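Local coordinates for odorant-binding protein 47 (PDB 3PM2), which binds small hydrophobic odorants and is thought to help capture and carry them through the aqueous fluid around olfactory sensory dendrites, at residues 22-27 against 64-69; 45-50 against 121-126. All coordinates share one frame; numbering follows the deposited sequence.

How the contacts relate
From the N terminus the chain first passes through 22-27, the loop leading into helix 27-44, then through 45-50, the loop between that helix and helix 55-63. Contact 1 closes when 64-69, just past helix 55-63, comes back to 22-27, so that the loop it shuts contains both helices and 45-50. Contact 2 closes later, when 121-126, between helices 111-118 and 133-147, meets 45-50. The two closures therefore cross rather than nest. Their centres lie 25 Å apart and their nearest atoms about 14 Å, without touching: contact 1 is partly buried among helices, whereas contact 2 ties two surface loops together.

Contact 1: residues 22-27 against 64-69; sequences PFLVEP and TSLYSN
Val25 and Leu24, in the loop that leads into helix 27-44, pack against Thr64 and Leu66 where helix 55-63 ends in a Schellman motif, within the mainly helical fold of this C-plus class odorant-binding protein. In that motif Ser65, with positive phi, is the C-prime residue: its N bonds back to Asn62 O, and Leu66 N bonds to Met61 O. The turn presents Thr64 and Leu66 to the incoming loop, both with CB directed at it. No hydrogen bond joins the two segments, and the contact is made mainly by branched side chains. Those of Val25 and Thr64 run at a slant to each other and meet methyl to methyl, with Val25 CG2 only 3.3 Å from Thr64 CG2, tighter than usual for two carbons. The same threonine methyl lies 3.8 Å from Leu24 O, so it touches both Val25 and the backbone of Leu24. Thr64 OG1, placed between the backbone N and the carbonyl carbon (chi1 47°), is turned back to the end of helix 55-63, where it bonds to Val60 O and Met61 O; the hydroxyl is thus satisfied while the methyl faces Val25. Deeper in, the two leucines reach for each other end on. Both are buried, and helix 74-85 packs on each of them, through Tyr81 on Leu24 and Ala76 on Leu66, while Leu138 of helix 133-147 also touches Leu24. The contact thus joins the entry to helix 27-44 with the exit from helix 55-63, just ahead of the short strand 67-68. Leu66 has CG opposite its carbonyl carbon (chi1 -61°) and an extended outer branch, which brings its CD1 to 3.8 Å from Leu24 CD1.

Contact 2: residues 45-50 against 121-126; sequences MAMEGI and TPAFEG
Met47 reaches across from the loop between helices 27-44 and 55-63 to Ala123 and Phe124, in the loop before helix 133-147, and its outer atoms carry the whole contact. CB points at the opposite loop without touching it. With CG opposite the carbonyl carbon (chi1 -67°), the chain continues nearly extended to SD, the first atom to meet a partner. The sulfur sits at the edge of the Phe124 ring, close to the ring plane, 3.9 Å from Phe124 CE2 and 5.0 Å from the ring centroid: a Met-aromatic contact, with the two side chains crossing at about a right angle. A bend at chi3 (77°) then turns the methyl toward Ala123, and Met47 CE ends 3.4 Å from Ala123 CB, a tight approach for two carbons. Arg52 touches both Met47 and Ala123, and Arg43 makes a cation-pi contact with the Phe124 ring. No hydrogen bond joins 45-50 to 121-126, though Arg52 NH1, farther along the first loop, makes a weak one to Thr121 O. Between these two segments the contact rests on dispersion and on the sulfur at the ring edge, where the partly positive C-H groups probably favour the electron-rich sulfur.

Contact 1: residues 22-27 against 64-69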
ATOM      1  N   PRO A  22     -10.862  -5.439   2.101  1.00 16.50           N
ATOM      2  CA  PRO A  22     -11.010  -5.371   0.641  1.00 16.02           C
ATOM      3  C   PRO A  22      -9.636  -5.370  -0.037  1.00 21.77           C
ATOM      4  O   PRO A  22      -8.612  -5.044   0.593  1.00 22.91           O
ATOM      5  CB  PRO A  22     -11.702  -4.018   0.434  1.00 17.12           C
ATOM      6  CG  PRO A  22     -12.410  -3.766   1.722  1.00 21.27           C
ATOM      7  CD  PRO A  22     -11.403  -4.221   2.729  1.00 17.52           C
ATOM      8  N   PHE A  23      -9.602  -5.740  -1.307  1.00 18.17           N
ATOM      9  CA  PHE A  23      -8.342  -5.745  -2.059  1.00 18.32           C
ATOM     10  C   PHE A  23      -8.574  -5.246  -3.474  1.00 23.12           C
ATOM     11  O   PHE A  23      -9.707  -5.256  -3.967  1.00 22.52           O
ATOM     12  CB  PHE A  23      -7.721  -7.153  -2.064  1.00 19.33           C
ATOM     13  CG  PHE A  23      -8.599  -8.239  -2.647  1.00 20.06           C
ATOM     14  CD1 PHE A  23      -8.635  -8.471  -4.022  1.00 22.26           C
ATOM     15  CD2 PHE A  23      -9.342  -9.075  -1.820  1.00 21.19           C
ATOM     16  CE1 PHE A  23      -9.437  -9.476  -4.558  1.00 22.12           C
ATOM     17  CE2 PHE A  23     -10.145 -10.085  -2.356  1.00 22.86           C
ATOM     18  CZ  PHE A  23     -10.194 -10.278  -3.720  1.00 20.56           C
ATOM     19  N   LEU A  24      -7.493  -4.872  -4.143  1.00 22.12           N
ATOM     20  CA  LEU A  24      -7.494  -4.378  -5.517  1.00 23.17           C
ATOM     21  C   LEU A  24      -6.882  -5.449  -6.458  1.00 26.87           C
ATOM     22  O   LEU A  24      -7.114  -5.421  -7.670  1.00 27.06           O
ATOM     23  CB  LEU A  24      -6.685  -3.054  -5.467  1.00 24.99           C
ATOM     24  CG  LEU A  24      -5.695  -2.619  -6.514  1.00 30.21           C
ATOM     25  CD1 LEU A  24      -5.489  -1.140  -6.429  1.00 29.93           C
ATOM     26  CD2 LEU A  24      -4.382  -3.203  -6.247  1.00 34.72           C
ATOM     27  N   VAL A  25      -6.097  -6.384  -5.893  1.00 23.85           N
ATOM     28  CA  VAL A  25      -5.396  -7.438  -6.627  1.00 24.41           C
ATOM     29  C   VAL A  25      -5.469  -8.737  -5.844  1.00 27.77           C
ATOM     30  O   VAL A  25      -5.403  -8.706  -4.625  1.00 26.11           O
ATOM     31  CB  VAL A  25      -3.920  -6.984  -6.886  1.00 29.99           C
ATOM     32  CG1 VAL A  25      -2.973  -8.148  -7.077  1.00 30.12           C
ATOM     33  CG2 VAL A  25      -3.835  -6.086  -8.098  1.00 30.73           C
ATOM     34  N   GLU A  26      -5.586  -9.883  -6.546  1.00 27.08           N
ATOM     35  CA  GLU A  26      -5.618 -11.202  -5.930  1.00 28.05           C
ATOM     36  C   GLU A  26      -4.231 -11.498  -5.305  1.00 33.21           C
ATOM     37  O   GLU A  26      -3.226 -11.060  -5.881  1.00 32.35           O
ATOM     38  CB  GLU A  26      -5.966 -12.250  -7.002  1.00 29.90           C
ATOM     39  CG  GLU A  26      -6.647 -13.505  -6.481  1.00 44.37           C
ATOM     40  CD  GLU A  26      -7.980 -13.369  -5.764  1.00 64.31           C
ATOM     41  OE1 GLU A  26      -8.901 -12.730  -6.324  1.00 50.37           O
ATOM     42  OE2 GLU A  26      -8.124 -13.964  -4.669  1.00 59.10           O
ATOM     43  N   PRO A  27      -4.149 -12.203  -4.140  1.00 31.00           N
ATOM     44  CA  PRO A  27      -2.833 -12.475  -3.518  1.00 31.03           C
ATOM     45  C   PRO A  27      -1.730 -13.011  -4.425  1.00 32.83           C
ATOM     46  O   PRO A  27      -0.574 -12.640  -4.237  1.00 31.78           O
ATOM     47  CB  PRO A  27      -3.165 -13.490  -2.421  1.00 32.82           C
ATOM     48  CG  PRO A  27      -4.546 -13.187  -2.052  1.00 37.01           C
ATOM     49  CD  PRO A  27      -5.242 -12.739  -3.303  1.00 32.64           C
ATOM     50  N   THR A  64      -3.073  -4.499 -13.068  1.00 22.09           N
ATOM     51  CA  THR A  64      -4.505  -4.171 -13.165  1.00 21.31           C
ATOM     52  C   THR A  64      -4.797  -3.012 -14.118  1.00 24.82           C
ATOM     53  O   THR A  64      -5.915  -2.493 -14.097  1.00 25.06           O
ATOM     54  CB  THR A  64      -5.042  -3.860 -11.764  1.00 28.48           C
ATOM     55  OG1 THR A  64      -4.137  -2.958 -11.117  1.00 24.57           O
ATOM     56  CG2 THR A  64      -5.221  -5.103 -10.928  1.00 31.53           C
ATOM     57  N   SER A  65      -3.800  -2.596 -14.945  1.00 21.36           N
ATOM     58  CA  SER A  65      -3.875  -1.472 -15.914  1.00 20.79           C
ATOM     59  C   SER A  65      -4.366  -0.153 -15.270  1.00 25.22           C
ATOM     60  O   SER A  65      -5.076   0.644 -15.903  1.00 24.94           O
ATOM     61  CB  SER A  65      -4.723  -1.847 -17.134  1.00 26.29           C
ATOM     62  OG  SER A  65      -4.166  -2.956 -17.823  1.00 35.37           O
ATOM     63  N   LEU A  66      -3.961   0.089 -14.013  1.00 18.13           N
ATOM     64  CA  LEU A  66      -4.411   1.295 -13.308  1.00 16.90           C
ATOM     65  C   LEU A  66      -3.416   2.407 -13.376  1.00 18.80           C
ATOM     66  O   LEU A  66      -3.778   3.540 -13.076  1.00 18.61           O
ATOM     67  CB  LEU A  66      -4.720   0.995 -11.835  1.00 16.38           C
ATOM     68  CG  LEU A  66      -5.827  -0.025 -11.551  1.00 19.83           C
ATOM     69  CD1 LEU A  66      -6.009  -0.176 -10.073  1.00 19.75           C
ATOM     70  CD2 LEU A  66      -7.157   0.427 -12.139  1.00 21.23           C
ATOM     71  N   TYR A  67      -2.170   2.099 -13.736  1.00 15.46           N
ATOM     72  CA  TYR A  67      -1.105   3.099 -13.774  1.00 15.81           C
ATOM     73  C   TYR A  67      -0.787   3.567 -15.194  1.00 20.69           C
ATOM     74  O   TYR A  67      -0.649   2.743 -16.074  1.00 21.39           O
ATOM     75  CB  TYR A  67       0.168   2.574 -13.074  1.00 17.02           C
ATOM     76  CG  TYR A  67       1.345   3.512 -13.231  1.00 16.37           C
ATOM     77  CD1 TYR A  67       1.381   4.734 -12.563  1.00 16.35           C
ATOM     78  CD2 TYR A  67       2.363   3.239 -14.148  1.00 17.94           C
ATOM     79  CE1 TYR A  67       2.427   5.639 -12.769  1.00 16.52           C
ATOM     80  CE2 TYR A  67       3.428   4.123 -14.338  1.00 18.26           C
ATOM     81  CZ  TYR A  67       3.451   5.325 -13.652  1.00 18.92           C
ATOM     82  OH  TYR A  67       4.462   6.223 -13.866  1.00 20.06           O
ATOM     83  N   SER A  68      -0.583   4.892 -15.388  1.00 17.68           N
ATOM     84  CA  SER A  68      -0.159   5.458 -16.676  1.00 17.99           C
ATOM     85  C   SER A  68       0.562   6.786 -16.488  1.00 20.68           C
ATOM     86  O   SER A  68      -0.045   7.725 -15.994  1.00 20.73           O
ATOM     87  CB  SER A  68      -1.353   5.628 -17.609  1.00 20.93           C
ATOM     88  OG  SER A  68      -0.893   6.003 -18.898  1.00 27.00           O
ATOM     89  N   ASN A  69       1.854   6.872 -16.878  1.00 18.09           N
ATOM     90  CA  ASN A  69       2.632   8.119 -16.815  1.00 18.72           C
ATOM     91  C   ASN A  69       2.286   9.027 -15.620  1.00 23.09           C
ATOM     92  O   ASN A  69       1.759  10.130 -15.813  1.00 24.92           O
ATOM     93  CB  ASN A  69       2.470   8.915 -18.136  1.00 19.72           C
ATOM     94  CG  ASN A  69       3.152   8.295 -19.324  1.00 49.22           C
ATOM     95  OD1 ASN A  69       4.311   7.881 -19.260  1.00 46.61           O
ATOM     96  ND2 ASN A  69       2.442   8.221 -20.438  1.00 46.13           N
TER

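Contact 2: residues 45-50 against 121-126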
ATOM      1  N   MET A  45      14.266   1.784   1.592  1.00 14.43           N
ATOM      2  CA  MET A  45      13.873   2.225   2.941  1.00 15.58           C
ATOM      3  C   MET A  45      15.056   2.788   3.733  1.00 20.16           C
ATOM      4  O   MET A  45      14.836   3.422   4.764  1.00 20.26           O
ATOM      5  CB  MET A  45      13.354   1.048   3.771  1.00 18.40           C
ATOM      6  CG  MET A  45      12.009   0.632   3.422  1.00 23.14           C
ATOM      7  SD  MET A  45      11.696  -0.814   4.452  1.00 29.26           S
ATOM      8  CE  MET A  45      10.747  -1.698   3.298  1.00 25.54           C
ATOM      9  N   ALA A  46      16.300   2.469   3.320  1.00 16.24           N
ATOM     10  CA  ALA A  46      17.529   2.872   4.005  1.00 16.72           C
ATOM     11  C   ALA A  46      18.227   3.995   3.244  1.00 24.15           C
ATOM     12  O   ALA A  46      19.461   4.112   3.284  1.00 26.69           O
ATOM     13  CB  ALA A  46      18.460   1.659   4.139  1.00 16.98           C
ATOM     14  N   MET A  47      17.444   4.826   2.544  1.00 17.37           N
ATOM     15  CA  MET A  47      18.005   5.941   1.782  1.00 17.86           C
ATOM     16  C   MET A  47      17.351   7.231   2.214  1.00 22.51           C
ATOM     17  O   MET A  47      16.137   7.289   2.375  1.00 22.64           O
ATOM     18  CB  MET A  47      17.894   5.721   0.278  1.00 20.68           C
ATOM     19  CG  MET A  47      18.763   4.559  -0.203  1.00 25.54           C
ATOM     20  SD  MET A  47      18.271   3.999  -1.822  1.00 31.33           S
ATOM     21  CE  MET A  47      18.979   5.255  -2.766  1.00 29.35           C
ATOM     22  N   GLU A  48      18.161   8.242   2.467  1.00 21.75           N
ATOM     23  CA  GLU A  48      17.647   9.524   2.936  1.00 21.13           C
ATOM     24  C   GLU A  48      17.120  10.357   1.776  1.00 23.21           C
ATOM     25  O   GLU A  48      17.299   9.986   0.615  1.00 22.59           O
ATOM     26  CB  GLU A  48      18.728  10.297   3.694  1.00 22.81           C
ATOM     27  CG  GLU A  48      19.842  10.842   2.827  1.00 28.90           C
ATOM     28  CD  GLU A  48      20.971  11.519   3.577  1.00 45.80           C
ATOM     29  OE1 GLU A  48      20.886  11.659   4.818  1.00 38.79           O
ATOM     30  OE2 GLU A  48      21.959  11.890   2.910  1.00 33.02           O
ATOM     31  N   GLY A  49      16.510  11.493   2.111  1.00 19.06           N
ATOM     32  CA  GLY A  49      16.005  12.429   1.117  1.00 18.46           C
ATOM     33  C   GLY A  49      14.583  12.155   0.682  1.00 19.83           C
ATOM     34  O   GLY A  49      13.767  11.629   1.436  1.00 16.93           O
ATOM     35  N   ILE A  50      14.258  12.590  -0.525  1.00 15.25           N
ATOM     36  CA  ILE A  50      12.905  12.455  -1.064  1.00 13.55           C
ATOM     37  C   ILE A  50      12.494  10.972  -1.112  1.00 17.86           C
ATOM     38  O   ILE A  50      13.325  10.159  -1.566  1.00 16.23           O
ATOM     39  CB  ILE A  50      12.875  13.109  -2.467  1.00 17.03           C
ATOM     40  CG1 ILE A  50      13.192  14.620  -2.350  1.00 18.36           C
ATOM     41  CG2 ILE A  50      11.540  12.855  -3.203  1.00 16.62           C
ATOM     42  CD1 ILE A  50      13.677  15.221  -3.624  1.00 25.09           C
ATOM     43  N   THR A 121      17.383   9.825  -9.704  1.00 21.14           N
ATOM     44  CA  THR A 121      18.288   9.004 -10.506  1.00 21.57           C
ATOM     45  C   THR A 121      18.749   7.820  -9.679  1.00 23.53           C
ATOM     46  O   THR A 121      18.836   7.964  -8.463  1.00 23.55           O
ATOM     47  CB  THR A 121      19.452   9.833 -11.071  1.00 30.91           C
ATOM     48  OG1 THR A 121      20.121  10.507 -10.014  1.00 30.72           O
ATOM     49  CG2 THR A 121      19.001  10.828 -12.108  1.00 33.47           C
ATOM     50  N   PRO A 122      19.053   6.647 -10.306  1.00 20.94           N
ATOM     51  CA  PRO A 122      19.495   5.478  -9.519  1.00 20.77           C
ATOM     52  C   PRO A 122      20.678   5.780  -8.594  1.00 28.71           C
ATOM     53  O   PRO A 122      21.666   6.348  -9.046  1.00 29.73           O
ATOM     54  CB  PRO A 122      19.840   4.454 -10.603  1.00 22.38           C
ATOM     55  CG  PRO A 122      18.964   4.816 -11.741  1.00 26.16           C
ATOM     56  CD  PRO A 122      18.964   6.309 -11.744  1.00 21.57           C
ATOM     57  N   ALA A 123      20.535   5.515  -7.282  1.00 28.61           N
ATOM     58  CA  ALA A 123      21.608   5.816  -6.311  1.00 29.77           C
ATOM     59  C   ALA A 123      22.439   4.608  -5.902  1.00 34.33           C
ATOM     60  O   ALA A 123      23.403   4.744  -5.149  1.00 36.17           O
ATOM     61  CB  ALA A 123      21.053   6.548  -5.098  1.00 30.77           C
ATOM     62  N   PHE A 124      22.063   3.434  -6.399  1.00 28.60           N
ATOM     63  CA  PHE A 124      22.915   2.254  -6.308  1.00 28.14           C
ATOM     64  C   PHE A 124      22.719   1.340  -7.513  1.00 33.31           C
ATOM     65  O   PHE A 124      21.817   1.549  -8.323  1.00 32.68           O
ATOM     66  CB  PHE A 124      22.633   1.488  -5.014  1.00 28.82           C
ATOM     67  CG  PHE A 124      21.252   0.902  -4.946  1.00 28.01           C
ATOM     68  CD1 PHE A 124      20.963  -0.299  -5.573  1.00 27.65           C
ATOM     69  CD2 PHE A 124      20.243   1.551  -4.256  1.00 27.31           C
ATOM     70  CE1 PHE A 124      19.693  -0.841  -5.512  1.00 27.53           C
ATOM     71  CE2 PHE A 124      18.971   1.014  -4.191  1.00 28.78           C
ATOM     72  CZ  PHE A 124      18.696  -0.184  -4.820  1.00 25.86           C
ATOM     73  N   GLU A 125      23.569   0.323  -7.622  1.00 32.58           N
ATOM     74  CA  GLU A 125      23.683  -0.449  -8.854  1.00 31.68           C
ATOM     75  C   GLU A 125      22.426  -1.274  -9.107  1.00 35.72           C
ATOM     76  O   GLU A 125      22.048  -2.113  -8.289  1.00 34.69           O
ATOM     77  CB  GLU A 125      24.910  -1.362  -8.801  1.00 33.34           C
ATOM     78  CG  GLU A 125      26.138  -0.792  -9.491  1.00 47.17           C
ATOM     79  CD  GLU A 125      25.815  -0.169 -10.835  1.00 71.87           C
ATOM     80  OE1 GLU A 125      25.980   1.061 -10.977  1.00 65.05           O
ATOM     81  OE2 GLU A 125      25.396  -0.910 -11.749  1.00 68.27           O
ATOM     82  N   GLY A 126      21.782  -1.030 -10.243  1.00 30.77           N
ATOM     83  CA  GLY A 126      20.586  -1.769 -10.620  1.00 29.55           C
ATOM     84  C   GLY A 126      19.297  -1.267  -9.993  1.00 30.90           C
ATOM     85  O   GLY A 126      18.280  -1.962 -10.034  1.00 30.73           O
TER